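Lipase (Acinetobacter baumannii, PDB 4OPM) probably hydrolyses ester bonds of lipids such as triacylglycerols, as a putative lipase of the alpha/beta hydrolase fold. Local coordinates at residues A[32-37]-A[99-104]; A[55-60]-A[81-86]; A[149-154]-A[250-255]; A[245-250]-A[272-277]. One frame throughout, in Å; residues are numbered along the deposited sequence.

Interaction 1 (A[32-37]-A[99-104])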
loop_
_atom_site.group_PDB
_atom_site.type_symbol
_atom_site.label_atom_id
_atom_site.label_comp_id
_atom_site.label_asym_id
_atom_site.label_seq_id
_atom_site.Cartn_x
_atom_site.Cartn_y
_atom_site.Cartn_z
ATOM N N ILE A 32 -3.154 12.434 -15.712
ATOM C CA ILE A 32 -3.702 11.835 -14.496
ATOM C C ILE A 32 -4.117 12.919 -13.524
ATOM O O ILE A 32 -3.320 13.823 -13.251
ATOM C CB ILE A 32 -2.684 10.870 -13.803
ATOM C CG1 ILE A 32 -2.124 9.790 -14.766
ATOM C CG2 ILE A 32 -3.277 10.233 -12.508
ATOM C CD1 ILE A 32 -0.897 9.044 -14.225
ATOM N N THR A 33 -5.339 12.816 -12.976
ATOM C CA THR A 33 -5.774 13.692 -11.893
ATOM C C THR A 33 -5.649 12.870 -10.620
ATOM O O THR A 33 -6.473 11.986 -10.362
ATOM C CB THR A 33 -7.165 14.289 -12.112
ATOM O OG1 THR A 33 -7.146 14.994 -13.343
ATOM C CG2 THR A 33 -7.557 15.266 -10.994
ATOM N N TRP A 34 -4.592 13.134 -9.852
ATOM C CA TRP A 34 -4.337 12.407 -8.625
ATOM C C TRP A 34 -5.205 12.896 -7.484
ATOM O O TRP A 34 -5.291 14.101 -7.244
ATOM C CB TRP A 34 -2.859 12.547 -8.213
ATOM C CG TRP A 34 -1.896 11.808 -9.095
ATOM C CD1 TRP A 34 -1.310 12.270 -10.237
ATOM C CD2 TRP A 34 -1.354 10.503 -8.865
ATOM N NE1 TRP A 34 -0.437 11.330 -10.738
ATOM C CE2 TRP A 34 -0.466 10.222 -9.930
ATOM C CE3 TRP A 34 -1.546 9.527 -7.863
ATOM C CZ2 TRP A 34 0.245 9.019 -10.019
ATOM C CZ3 TRP A 34 -0.835 8.331 -7.949
ATOM C CH2 TRP A 34 0.033 8.081 -9.026
ATOM N N SER A 35 -5.807 11.953 -6.763
ATOM C CA SER A 35 -6.497 12.196 -5.500
ATOM C C SER A 35 -5.522 11.737 -4.420
ATOM O O SER A 35 -4.930 10.658 -4.563
ATOM C CB SER A 35 -7.812 11.422 -5.433
ATOM O OG SER A 35 -8.327 11.421 -4.111
ATOM N N TYR A 36 -5.307 12.545 -3.379
ATOM C CA TYR A 36 -4.391 12.145 -2.311
ATOM C C TYR A 36 -4.752 12.804 -1.000
ATOM O O TYR A 36 -5.406 13.855 -0.983
ATOM C CB TYR A 36 -2.912 12.438 -2.657
ATOM C CG TYR A 36 -2.544 13.902 -2.814
ATOM C CD1 TYR A 36 -2.830 14.590 -3.994
ATOM C CD2 TYR A 36 -1.805 14.567 -1.832
ATOM C CE1 TYR A 36 -2.445 15.921 -4.167
ATOM C CE2 TYR A 36 -1.427 15.902 -1.991
ATOM C CZ TYR A 36 -1.744 16.571 -3.165
ATOM O OH TYR A 36 -1.370 17.878 -3.363
ATOM N N SER A 37 -4.350 12.151 0.097
ATOM C CA SER A 37 -4.495 12.685 1.444
ATOM C C SER A 37 -3.189 13.323 1.838
ATOM O O SER A 37 -2.113 12.836 1.453
ATOM C CB SER A 37 -4.848 11.577 2.438
ATOM O OG SER A 37 -6.089 10.988 2.117
ATOM N N GLU A 99 6.736 4.899 -12.271
ATOM C CA GLU A 99 7.186 6.079 -13.004
ATOM C C GLU A 99 6.171 7.220 -12.828
ATOM O O GLU A 99 6.589 8.349 -12.613
ATOM C CB GLU A 99 7.415 5.760 -14.490
ATOM C CG GLU A 99 8.020 6.923 -15.271
ATOM C CD GLU A 99 7.033 7.892 -15.898
ATOM O OE1 GLU A 99 5.866 7.499 -16.116
ATOM O OE2 GLU A 99 7.428 9.047 -16.176
ATOM N N LYS A 100 4.851 6.934 -12.915
ATOM C CA LYS A 100 3.837 7.992 -12.767
ATOM C C LYS A 100 3.791 8.488 -11.313
ATOM O O LYS A 100 3.570 9.679 -11.083
ATOM C CB LYS A 100 2.456 7.545 -13.267
ATOM C CG LYS A 100 2.393 7.328 -14.785
ATOM C CD LYS A 100 2.717 8.615 -15.590
ATOM C CE LYS A 100 2.589 8.444 -17.079
ATOM N NZ LYS A 100 3.658 7.545 -17.627
ATOM N N LEU A 101 4.078 7.606 -10.335
ATOM C CA LEU A 101 4.154 8.024 -8.942
ATOM C C LEU A 101 5.342 8.994 -8.778
ATOM O O LEU A 101 5.194 10.003 -8.103
ATOM C CB LEU A 101 4.281 6.814 -8.007
ATOM C CG LEU A 101 4.356 7.121 -6.521
ATOM C CD1 LEU A 101 3.037 7.690 -5.993
ATOM C CD2 LEU A 101 4.758 5.877 -5.742
ATOM N N ARG A 102 6.484 8.727 -9.451
ATOM C CA ARG A 102 7.624 9.656 -9.411
ATOM C C ARG A 102 7.214 11.036 -9.984
ATOM O O ARG A 102 7.553 12.069 -9.397
ATOM C CB ARG A 102 8.837 9.089 -10.168
ATOM C CG ARG A 102 10.041 10.040 -10.249
ATOM C CD ARG A 102 10.667 10.316 -8.891
ATOM N NE ARG A 102 11.638 11.407 -8.967
ATOM C CZ ARG A 102 11.963 12.199 -7.952
ATOM N NH1 ARG A 102 11.393 12.035 -6.763
ATOM N NH2 ARG A 102 12.858 13.161 -8.115
ATOM N N ARG A 103 6.472 11.052 -11.112
ATOM C CA ARG A 103 6.005 12.307 -11.730
ATOM C C ARG A 103 5.109 13.076 -10.738
ATOM O O ARG A 103 5.209 14.306 -10.644
ATOM C CB ARG A 103 5.255 12.061 -13.055
ATOM C CG ARG A 103 6.073 11.370 -14.156
ATOM C CD ARG A 103 7.120 12.257 -14.826
ATOM N NE ARG A 103 8.355 12.394 -14.040
ATOM C CZ ARG A 103 9.365 11.525 -14.039
ATOM N NH1 ARG A 103 9.299 10.415 -14.766
ATOM N NH2 ARG A 103 10.442 11.755 -13.301
ATOM N N PHE A 104 4.266 12.338 -9.986
ATOM C CA PHE A 104 3.402 12.909 -8.960
ATOM C C PHE A 104 4.246 13.533 -7.831
ATOM O O PHE A 104 3.970 14.658 -7.440
ATOM C CB PHE A 104 2.432 11.852 -8.389
ATOM C CG PHE A 104 1.768 12.294 -7.101
ATOM C CD1 PHE A 104 0.712 13.199 -7.119
ATOM C CD2 PHE A 104 2.227 11.834 -5.866
ATOM C CE1 PHE A 104 0.122 13.637 -5.928
ATOM C CE2 PHE A 104 1.627 12.262 -4.672
ATOM C CZ PHE A 104 0.587 13.169 -4.711
HETATM O O HOH W 1 1.624 11.216 -12.556
#
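W34, Y36 and F104 form an aromatic cluster in which the phenyl ring is wedged between the other two. F104 CB lies over the five-membered ring of W34 as a CH-pi donor, 3.8 Å from its centroid, and F104 CD1 comes within 3.6 Å of W34 CG on the same face. The two rings meet obliquely, their planes 36° apart. Against Y36 the geometry is T-shaped: the CE1-CZ edge of F104 points at the tyrosine face, with F104 CE1 3.7 Å from Y36 CD1 and the planes at 72°. F104 reaches both partners because its CG stands anti to the backbone N (chi1 165°), which sends the ring outward from the helix. The opposite face of the W34 indole is covered by I32 CG2 from its own strand. These contacts set segment 99-104 of helix 94-107 across strand 32-39 of the central sheet, the layered packing of an alpha/beta hydrolase. Among the aliphatic contacts, I32 CD1 touches K100 CG at 3.8 Å, while L101 CD1 lies near W34 CH2 and L101 also packs on L48 and I50 of strand 46-50. The polar link is a water in the indole plane: it accepts from W34 NE1 at 2.8 Å and donates to K100 O at 2.9 Å. K100 NZ itself turns back along the helix into a salt bridge with E99 OE1.

Interaction 2 (A[55-60]-A[81-86])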
loop_
_atom_site.group_PDB
_atom_site.type_symbol
_atom_site.label_atom_id
_atom_site.label_comp_id
_atom_site.label_asym_id
_atom_site.label_seq_id
_atom_site.Cartn_x
_atom_site.Cartn_y
_atom_site.Cartn_z
ATOM N N GLY A 55 -7.039 -1.387 -3.277
ATOM C CA GLY A 55 -7.105 -0.608 -2.044
ATOM C C GLY A 55 -7.320 0.858 -2.343
ATOM O O GLY A 55 -7.780 1.209 -3.434
ATOM N N SER A 56 -7.000 1.730 -1.373
ATOM C CA SER A 56 -7.114 3.178 -1.551
ATOM C C SER A 56 -6.293 3.876 -0.480
ATOM O O SER A 56 -5.844 3.230 0.487
ATOM C CB SER A 56 -8.577 3.634 -1.501
ATOM O OG SER A 56 -9.048 3.735 -0.168
ATOM N N ARG A 57 -6.144 5.200 -0.607
ATOM C CA ARG A 57 -5.437 5.997 0.392
ATOM C C ARG A 57 -5.998 5.790 1.810
ATOM O O ARG A 57 -5.230 5.831 2.776
ATOM C CB ARG A 57 -5.474 7.489 0.034
ATOM C CG ARG A 57 -6.860 8.135 -0.040
ATOM C CD ARG A 57 -6.801 9.438 -0.794
ATOM N NE ARG A 57 -8.131 9.924 -1.161
ATOM C CZ ARG A 57 -8.747 10.950 -0.577
ATOM N NH1 ARG A 57 -8.161 11.609 0.415
ATOM N NH2 ARG A 57 -9.943 11.338 -0.995
ATOM N N ASP A 58 -7.321 5.534 1.940
ATOM C CA ASP A 58 -7.954 5.359 3.259
ATOM C C ASP A 58 -7.479 4.098 3.998
ATOM O O ASP A 58 -7.605 4.042 5.227
ATOM C CB ASP A 58 -9.479 5.372 3.126
ATOM C CG ASP A 58 -9.987 6.730 2.674
ATOM O OD1 ASP A 58 -9.543 7.761 3.249
ATOM O OD2 ASP A 58 -10.763 6.773 1.706
ATOM N N ASN A 59 -6.828 3.143 3.286
ATOM C CA ASN A 59 -6.264 1.955 3.948
ATOM C C ASN A 59 -5.200 2.344 4.999
ATOM O O ASN A 59 -4.952 1.578 5.920
ATOM C CB ASN A 59 -5.597 1.035 2.921
ATOM C CG ASN A 59 -6.512 0.346 1.933
ATOM O OD1 ASN A 59 -6.036 -0.236 0.958
ATOM N ND2 ASN A 59 -7.818 0.331 2.182
ATOM N N TRP A 60 -4.547 3.513 4.809
ATOM C CA TRP A 60 -3.481 3.997 5.670
ATOM C C TRP A 60 -3.971 4.921 6.805
ATOM O O TRP A 60 -3.133 5.374 7.580
ATOM C CB TRP A 60 -2.452 4.758 4.826
ATOM C CG TRP A 60 -1.558 3.864 4.027
ATOM C CD1 TRP A 60 -1.638 3.603 2.687
ATOM C CD2 TRP A 60 -0.449 3.104 4.522
ATOM N NE1 TRP A 60 -0.644 2.725 2.319
ATOM C CE2 TRP A 60 0.116 2.421 3.420
ATOM C CE3 TRP A 60 0.148 2.960 5.788
ATOM C CZ2 TRP A 60 1.236 1.589 3.553
ATOM C CZ3 TRP A 60 1.266 2.149 5.915
ATOM C CH2 TRP A 60 1.814 1.492 4.799
ATOM N N SER A 81 -7.890 3.267 -8.352
ATOM C CA SER A 81 -8.391 3.347 -6.985
ATOM C C SER A 81 -8.914 4.719 -6.609
ATOM O O SER A 81 -8.468 5.728 -7.150
ATOM C CB SER A 81 -7.284 2.989 -6.004
ATOM O OG SER A 81 -6.948 1.617 -6.094
ATOM N N GLY A 82 -9.795 4.728 -5.611
ATOM C CA GLY A 82 -10.364 5.936 -5.028
ATOM C C GLY A 82 -10.880 6.936 -6.033
ATOM O O GLY A 82 -11.658 6.577 -6.924
ATOM N N GLU A 83 -10.436 8.199 -5.904
ATOM C CA GLU A 83 -10.904 9.278 -6.772
ATOM C C GLU A 83 -9.870 9.711 -7.819
ATOM O O GLU A 83 -10.077 10.730 -8.481
ATOM C CB GLU A 83 -11.342 10.490 -5.920
ATOM C CG GLU A 83 -12.485 10.185 -4.973
ATOM C CD GLU A 83 -12.491 11.080 -3.755
ATOM O OE1 GLU A 83 -12.757 12.294 -3.912
ATOM O OE2 GLU A 83 -12.247 10.566 -2.640
ATOM N N THR A 84 -8.772 8.944 -8.000
ATOM C CA THR A 84 -7.781 9.268 -9.031
ATOM C C THR A 84 -8.404 8.950 -10.393
ATOM O O THR A 84 -9.027 7.896 -10.548
ATOM C CB THR A 84 -6.451 8.548 -8.755
ATOM O OG1 THR A 84 -5.846 9.221 -7.650
ATOM C CG2 THR A 84 -5.486 8.557 -9.953
ATOM N N ILE A 85 -8.247 9.876 -11.359
ATOM C CA ILE A 85 -8.816 9.764 -12.701
ATOM C C ILE A 85 -7.696 9.609 -13.725
ATOM O O ILE A 85 -6.713 10.358 -13.726
ATOM C CB ILE A 85 -9.758 10.967 -13.061
ATOM C CG1 ILE A 85 -10.837 11.203 -11.978
ATOM C CG2 ILE A 85 -10.418 10.769 -14.447
ATOM C CD1 ILE A 85 -11.362 12.644 -11.931
ATOM N N VAL A 86 -7.843 8.597 -14.577
ATOM C CA VAL A 86 -6.910 8.290 -15.667
ATOM C C VAL A 86 -7.716 8.076 -16.955
ATOM O O VAL A 86 -8.945 7.956 -16.904
ATOM C CB VAL A 86 -5.996 7.071 -15.353
ATOM C CG1 VAL A 86 -5.073 7.363 -14.175
ATOM C CG2 VAL A 86 -6.816 5.807 -15.103
HETATM O O HOH W 2 -10.520 1.867 -4.477
HETATM O O HOH W 3 -12.244 13.411 -1.469
#
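G55 O takes two donors: the hydroxyl of S81, with OG 2.8 Å from G55 O, and a water that also accepts from G82 N. S81 OG approaches from above the carbonyl plane, 39° out of it. Its place follows from a first torsion of -69°, which sets the hydroxyl beside the serine's own backbone N. The second polar link is a salt bridge at the far end of the contact, where R57 NH2 gives a hydrogen bond of 2.9 Å to E83 OE2. The carboxylate oxygen lies at the guanidinium edge, close to its plane, yet the donor meets the carboxylate from above, 48° out of plane, so the two flat groups are skewed rather than paired side by side. A second water donates to E83 OE1 at 2.7 Å and weakly accepts from R57 NH2. Both segments are loops of the alpha/beta hydrolase fold: 55-60 follows strand 46-50, and the loop 81-86 comes after strand 72-76. The latter folds into a type II' turn from S81 to T84. R57 is extended from CG to NE and carries its head over to strand 32-39, where NH1 bonds S37 OG, while NE forms a salt bridge with D77. Within R57's own loop, 55-60, S56 OG accepts from D58 N in an ST turn, and S56 N donates to N59 OD1 at 3.2 Å.

Interaction 3 (A[149-154]-A[250-255])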
loop_
_atom_site.group_PDB
_atom_site.type_symbol
_atom_site.label_atom_id
_atom_site.label_comp_id
_atom_site.label_asym_id
_atom_site.label_seq_id
_atom_site.Cartn_x
_atom_site.Cartn_y
_atom_site.Cartn_z
ATOM N N PHE A 149 9.534 -14.171 -5.496
ATOM C CA PHE A 149 10.294 -14.871 -4.479
ATOM C C PHE A 149 10.525 -16.351 -4.723
ATOM O O PHE A 149 9.620 -17.052 -5.168
ATOM C CB PHE A 149 9.538 -14.714 -3.142
ATOM C CG PHE A 149 9.165 -13.286 -2.783
ATOM C CD1 PHE A 149 10.134 -12.384 -2.350
ATOM C CD2 PHE A 149 7.844 -12.850 -2.863
ATOM C CE1 PHE A 149 9.795 -11.064 -2.022
ATOM C CE2 PHE A 149 7.502 -11.530 -2.529
ATOM C CZ PHE A 149 8.480 -10.643 -2.114
ATOM N N ARG A 150 11.713 -16.838 -4.328
ATOM C CA ARG A 150 12.053 -18.261 -4.372
ATOM C C ARG A 150 11.299 -19.012 -3.282
ATOM O O ARG A 150 10.976 -20.183 -3.467
ATOM C CB ARG A 150 13.563 -18.478 -4.189
ATOM C CG ARG A 150 14.385 -17.975 -5.355
ATOM C CD ARG A 150 15.845 -18.373 -5.252
ATOM N NE ARG A 150 16.699 -17.349 -5.853
ATOM C CZ ARG A 150 16.935 -17.227 -7.159
ATOM N NH1 ARG A 150 16.398 -18.078 -8.025
ATOM N NH2 ARG A 150 17.711 -16.248 -7.607
ATOM N N SER A 151 11.013 -18.334 -2.147
ATOM C CA SER A 151 10.357 -18.947 -0.985
ATOM C C SER A 151 8.818 -18.867 -1.074
ATOM O O SER A 151 8.132 -19.276 -0.129
ATOM C CB SER A 151 10.870 -18.328 0.316
ATOM O OG SER A 151 10.487 -16.970 0.442
ATOM N N ALA A 152 8.287 -18.394 -2.243
ATOM C CA ALA A 152 6.851 -18.288 -2.514
ATOM C C ALA A 152 6.174 -19.634 -2.285
ATOM O O ALA A 152 6.647 -20.662 -2.795
ATOM C CB ALA A 152 6.627 -17.832 -3.946
ATOM N N ASN A 153 5.100 -19.639 -1.490
ATOM C CA ASN A 153 4.409 -20.887 -1.175
ATOM C C ASN A 153 2.899 -20.661 -0.993
ATOM O O ASN A 153 2.274 -21.256 -0.114
ATOM C CB ASN A 153 5.041 -21.563 0.066
ATOM C CG ASN A 153 4.680 -23.019 0.245
ATOM O OD1 ASN A 153 4.374 -23.744 -0.713
ATOM N ND2 ASN A 153 4.681 -23.466 1.494
ATOM N N THR A 154 2.318 -19.764 -1.804
ATOM C CA THR A 154 0.872 -19.571 -1.833
ATOM C C THR A 154 0.424 -19.764 -3.267
ATOM O O THR A 154 1.233 -19.589 -4.181
ATOM C CB THR A 154 0.417 -18.205 -1.304
ATOM O OG1 THR A 154 0.806 -17.194 -2.234
ATOM C CG2 THR A 154 0.883 -17.910 0.115
ATOM N N VAL A 250 4.651 -15.820 5.036
ATOM C CA VAL A 250 5.578 -15.184 5.969
ATOM C C VAL A 250 7.079 -15.494 5.666
ATOM O O VAL A 250 7.915 -14.634 5.935
ATOM C CB VAL A 250 5.186 -15.510 7.443
ATOM C CG1 VAL A 250 5.388 -16.991 7.780
ATOM C CG2 VAL A 250 5.920 -14.606 8.435
ATOM N N GLU A 251 7.412 -16.667 5.083
ATOM C CA GLU A 251 8.813 -17.034 4.766
ATOM C C GLU A 251 9.493 -16.010 3.856
ATOM O O GLU A 251 10.708 -15.817 3.916
ATOM C CB GLU A 251 8.882 -18.424 4.097
ATOM C CG GLU A 251 8.587 -19.567 5.063
ATOM C CD GLU A 251 7.134 -19.799 5.435
ATOM O OE1 GLU A 251 6.228 -19.293 4.729
ATOM O OE2 GLU A 251 6.905 -20.480 6.459
ATOM N N VAL A 252 8.686 -15.341 3.039
ATOM C CA VAL A 252 9.098 -14.306 2.100
ATOM C C VAL A 252 9.745 -13.113 2.863
ATOM O O VAL A 252 10.661 -12.503 2.319
ATOM C CB VAL A 252 7.846 -13.915 1.276
ATOM C CG1 VAL A 252 7.900 -12.492 0.767
ATOM C CG2 VAL A 252 7.596 -14.927 0.159
ATOM N N ALA A 253 9.297 -12.810 4.110
ATOM C CA ALA A 253 9.887 -11.727 4.934
ATOM C C ALA A 253 11.412 -11.947 5.121
ATOM O O ALA A 253 12.198 -10.996 5.009
ATOM C CB ALA A 253 9.196 -11.644 6.292
ATOM N N ASN A 254 11.822 -13.205 5.369
ATOM C CA ASN A 254 13.243 -13.545 5.539
ATOM C C ASN A 254 13.982 -13.453 4.213
ATOM O O ASN A 254 15.133 -13.044 4.198
ATOM C CB ASN A 254 13.440 -14.927 6.170
ATOM C CG ASN A 254 13.164 -14.950 7.651
ATOM O OD1 ASN A 254 12.645 -15.935 8.188
ATOM N ND2 ASN A 254 13.472 -13.855 8.350
ATOM N N GLU A 255 13.317 -13.796 3.101
ATOM C CA GLU A 255 13.937 -13.672 1.788
ATOM C C GLU A 255 14.217 -12.175 1.478
ATOM O O GLU A 255 15.336 -11.836 1.075
ATOM C CB GLU A 255 13.057 -14.309 0.716
ATOM C CG GLU A 255 13.764 -14.401 -0.622
ATOM C CD GLU A 255 13.012 -15.121 -1.719
ATOM O OE1 GLU A 255 12.040 -15.846 -1.414
ATOM O OE2 GLU A 255 13.427 -14.991 -2.891
#
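One face of the F149 ring carries V252 CG1, set almost over its centre, a CH-pi contact of 3.4 Å from the methyl carbon to the ring centroid. The other branch, V252 CG2, reaches the CG and CD2 side of the same ring and comes within 3.6 Å of S151 OG, so the valine straddles phenyl and hydroxyl. At the ring edge stands the carboxylate of E255, its plane turned 76° from the phenyl. This glutamate leaves helix 251-259 extended: chi1 of -171° turns CG away from the residue's own N and beside its carbonyl carbon, and its two oxygens receive donors from the facing loop 149-154. OE2 uses its syn lone pair to accept from R150 N at 2.9 Å, in a nearly straight bond of 164°. OE1 accepts twice from S151: from the backbone N at 2.8 Å, on the syn side, and from the hydroxyl OG at 2.7 Å, nearly along the C-O direction. Three bonds thus hold the carboxylate, consistent with a charged form although E255 is buried. The R150 head swings away to a salt bridge with D224, and F226 meets F149 edge to face. The contact joins the loop after strand 137-143 to the N-terminal half of helix 251-259, two connections at the C-terminal ends of neighbouring parallel strands in the alpha/beta hydrolase fold.

Interaction 4 (A[245-250]-A[272-277])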
loop_
_atom_site.group_PDB
_atom_site.type_symbol
_atom_site.label_atom_id
_atom_site.label_comp_id
_atom_site.label_asym_id
_atom_site.label_seq_id
_atom_site.Cartn_x
_atom_site.Cartn_y
_atom_site.Cartn_z
ATOM N N ASP A 245 -0.517 -14.434 7.137
ATOM C CA ASP A 245 -0.716 -13.957 5.759
ATOM C C ASP A 245 -0.950 -15.132 4.785
ATOM O O ASP A 245 -0.068 -15.972 4.605
ATOM C CB ASP A 245 0.490 -13.123 5.297
ATOM C CG ASP A 245 0.260 -12.316 4.027
ATOM O OD1 ASP A 245 -0.567 -12.744 3.179
ATOM O OD2 ASP A 245 0.941 -11.290 3.846
ATOM N N LYS A 246 -2.145 -15.174 4.168
ATOM C CA LYS A 246 -2.553 -16.218 3.203
ATOM C C LYS A 246 -2.199 -15.864 1.764
ATOM O O LYS A 246 -2.228 -16.737 0.888
ATOM C CB LYS A 246 -4.083 -16.407 3.271
ATOM C CG LYS A 246 -4.571 -17.100 4.541
ATOM C CD LYS A 246 -6.091 -17.086 4.572
ATOM C CE LYS A 246 -6.617 -17.824 5.771
ATOM N NZ LYS A 246 -8.086 -17.627 5.923
ATOM N N ILE A 247 -1.942 -14.576 1.503
ATOM C CA ILE A 247 -1.683 -14.060 0.159
ATOM C C ILE A 247 -0.205 -14.211 -0.185
ATOM O O ILE A 247 0.124 -14.721 -1.254
ATOM C CB ILE A 247 -2.178 -12.581 0.021
ATOM C CG1 ILE A 247 -3.646 -12.398 0.538
ATOM C CG2 ILE A 247 -2.015 -12.058 -1.420
ATOM C CD1 ILE A 247 -4.715 -13.328 -0.084
ATOM N N ILE A 248 0.673 -13.712 0.696
ATOM C CA ILE A 248 2.131 -13.761 0.562
ATOM C C ILE A 248 2.639 -14.383 1.857
ATOM O O ILE A 248 2.575 -13.739 2.912
ATOM C CB ILE A 248 2.745 -12.365 0.248
ATOM C CG1 ILE A 248 1.969 -11.639 -0.905
ATOM C CG2 ILE A 248 4.234 -12.505 -0.095
ATOM C CD1 ILE A 248 2.356 -10.195 -1.160
ATOM N N ASN A 249 3.099 -15.649 1.789
ATOM C CA ASN A 249 3.521 -16.414 2.967
ATOM C C ASN A 249 4.688 -15.744 3.693
ATOM O O ASN A 249 5.610 -15.222 3.059
ATOM C CB ASN A 249 3.858 -17.865 2.615
ATOM C CG ASN A 249 4.853 -18.007 1.498
ATOM O OD1 ASN A 249 4.601 -17.598 0.354
ATOM N ND2 ASN A 249 5.989 -18.611 1.801
ATOM N N VAL A 250 4.651 -15.820 5.036
ATOM C CA VAL A 250 5.578 -15.184 5.969
ATOM C C VAL A 250 7.079 -15.494 5.666
ATOM O O VAL A 250 7.915 -14.634 5.935
ATOM C CB VAL A 250 5.186 -15.510 7.443
ATOM C CG1 VAL A 250 5.388 -16.991 7.780
ATOM C CG2 VAL A 250 5.920 -14.606 8.435
ATOM N N VAL A 272 -2.113 -12.067 12.878
ATOM C CA VAL A 272 -2.338 -10.986 11.918
ATOM C C VAL A 272 -2.137 -11.580 10.521
ATOM O O VAL A 272 -1.241 -12.407 10.339
ATOM C CB VAL A 272 -1.394 -9.775 12.203
ATOM C CG1 VAL A 272 -1.424 -8.760 11.058
ATOM C CG2 VAL A 272 -1.759 -9.092 13.526
ATOM N N GLY A 273 -2.976 -11.168 9.565
ATOM C CA GLY A 273 -2.920 -11.640 8.187
ATOM C C GLY A 273 -2.151 -10.703 7.274
ATOM O O GLY A 273 -1.170 -10.070 7.681
ATOM N N HIS A 274 -2.624 -10.588 6.041
ATOM C CA HIS A 274 -1.963 -9.793 4.992
ATOM C C HIS A 274 -2.079 -8.268 5.175
ATOM O O HIS A 274 -1.343 -7.544 4.491
ATOM C CB HIS A 274 -2.579 -10.191 3.628
ATOM C CG HIS A 274 -1.939 -9.564 2.438
ATOM N ND1 HIS A 274 -0.600 -9.786 2.127
ATOM C CD2 HIS A 274 -2.478 -8.755 1.499
ATOM C CE1 HIS A 274 -0.374 -9.096 1.023
ATOM N NE2 HIS A 274 -1.473 -8.468 0.605
HETATM N N MSE A 275 -2.956 -7.767 6.089
HETATM C CA MSE A 275 -3.154 -6.318 6.224
HETATM C C MSE A 275 -2.891 -5.794 7.664
HETATM O O MSE A 275 -3.797 -5.238 8.311
HETATM C CB MSE A 275 -4.581 -5.962 5.751
HETATM C CG MSE A 275 -4.731 -4.539 5.334
HETATM SE SE MSE A 275 -6.019 -4.464 3.888
HETATM C CE MSE A 275 -5.604 -2.676 3.347
ATOM N N PRO A 276 -1.619 -5.838 8.160
ATOM C CA PRO A 276 -1.339 -5.292 9.510
ATOM C C PRO A 276 -1.728 -3.818 9.702
ATOM O O PRO A 276 -2.046 -3.427 10.821
ATOM C CB PRO A 276 0.180 -5.430 9.628
ATOM C CG PRO A 276 0.525 -6.589 8.754
ATOM C CD PRO A 276 -0.392 -6.423 7.569
ATOM N N ILE A 277 -1.701 -3.002 8.622
ATOM C CA ILE A 277 -2.038 -1.572 8.704
ATOM C C ILE A 277 -3.507 -1.351 9.147
ATOM O O ILE A 277 -3.818 -0.287 9.700
ATOM C CB ILE A 277 -1.691 -0.807 7.420
ATOM C CG1 ILE A 277 -2.519 -1.299 6.202
ATOM C CG2 ILE A 277 -0.161 -0.897 7.166
ATOM C CD1 ILE A 277 -2.393 -0.414 4.922
HETATM O O HOH W 4 -4.180 -13.249 5.035
#
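D245 and H274 meet as the probable acid and base of a Ser-His-Asp triad, the hallmark of alpha/beta hydrolases, with S120 as the likely nucleophile. In H274, CB lies 3.3 Å from D245 OD1, and a first torsion of -175° puts CG opposite the histidine N, which turns the imidazole toward the aspartate. ND1 donates to D245 OD2 at 2.8 Å in a nearly straight bond of 166°; the oxygen lies in the imidazole plane and is met on its syn side, although the carboxylate plane is turned 61° from the ring. CE1 comes next, with I248 CD1 at 3.7 Å from it near the ring plane. On the other side of the ring H274 CD2 has I247 CG1 at 3.9 Å. NE2, at the tip, is hydrogen-bonded to S120 OG. Over one face sits I247, whose CB lies 3.9 Å from the ring centroid in a CH-pi contact and whose CG1 is close to H274 CG. D245 OD1 is held by its own loop, accepting from I247 N in an Asx turn and from I248 N in an Asx motif, so the loop that supplies the ring's apolar cover also fixes the rotation of the carboxylate. A water joins the two backbones, accepting from K246 N at 2.9 Å and from H274 N at 3.2 Å.

Interaction 4 holds the histidine and aspartate of the probable triad, and interactions 2 and 3 both touch it. Interaction 3 shares V250 with it: T154 OG1 lies 2.7 Å from I247 O and N153 N lies 2.8 Å from N249 OD1, so the loop 149-154 is tied to the loop that carries D245. From across the chain's centre, interaction 2 packs W60 CZ3 3.6 Å from I277 CG2. A polyethylene glycol, probably from the crystallisation liquor, lies about 4 Å from G55 and from the I247 side chain, and may mark a pocket. S35 N and T84 OG1, 2.9 Å apart, join interactions 1 and 2. Interaction 1 stays remote, its nearest atoms about 12 Å from those of interaction 4.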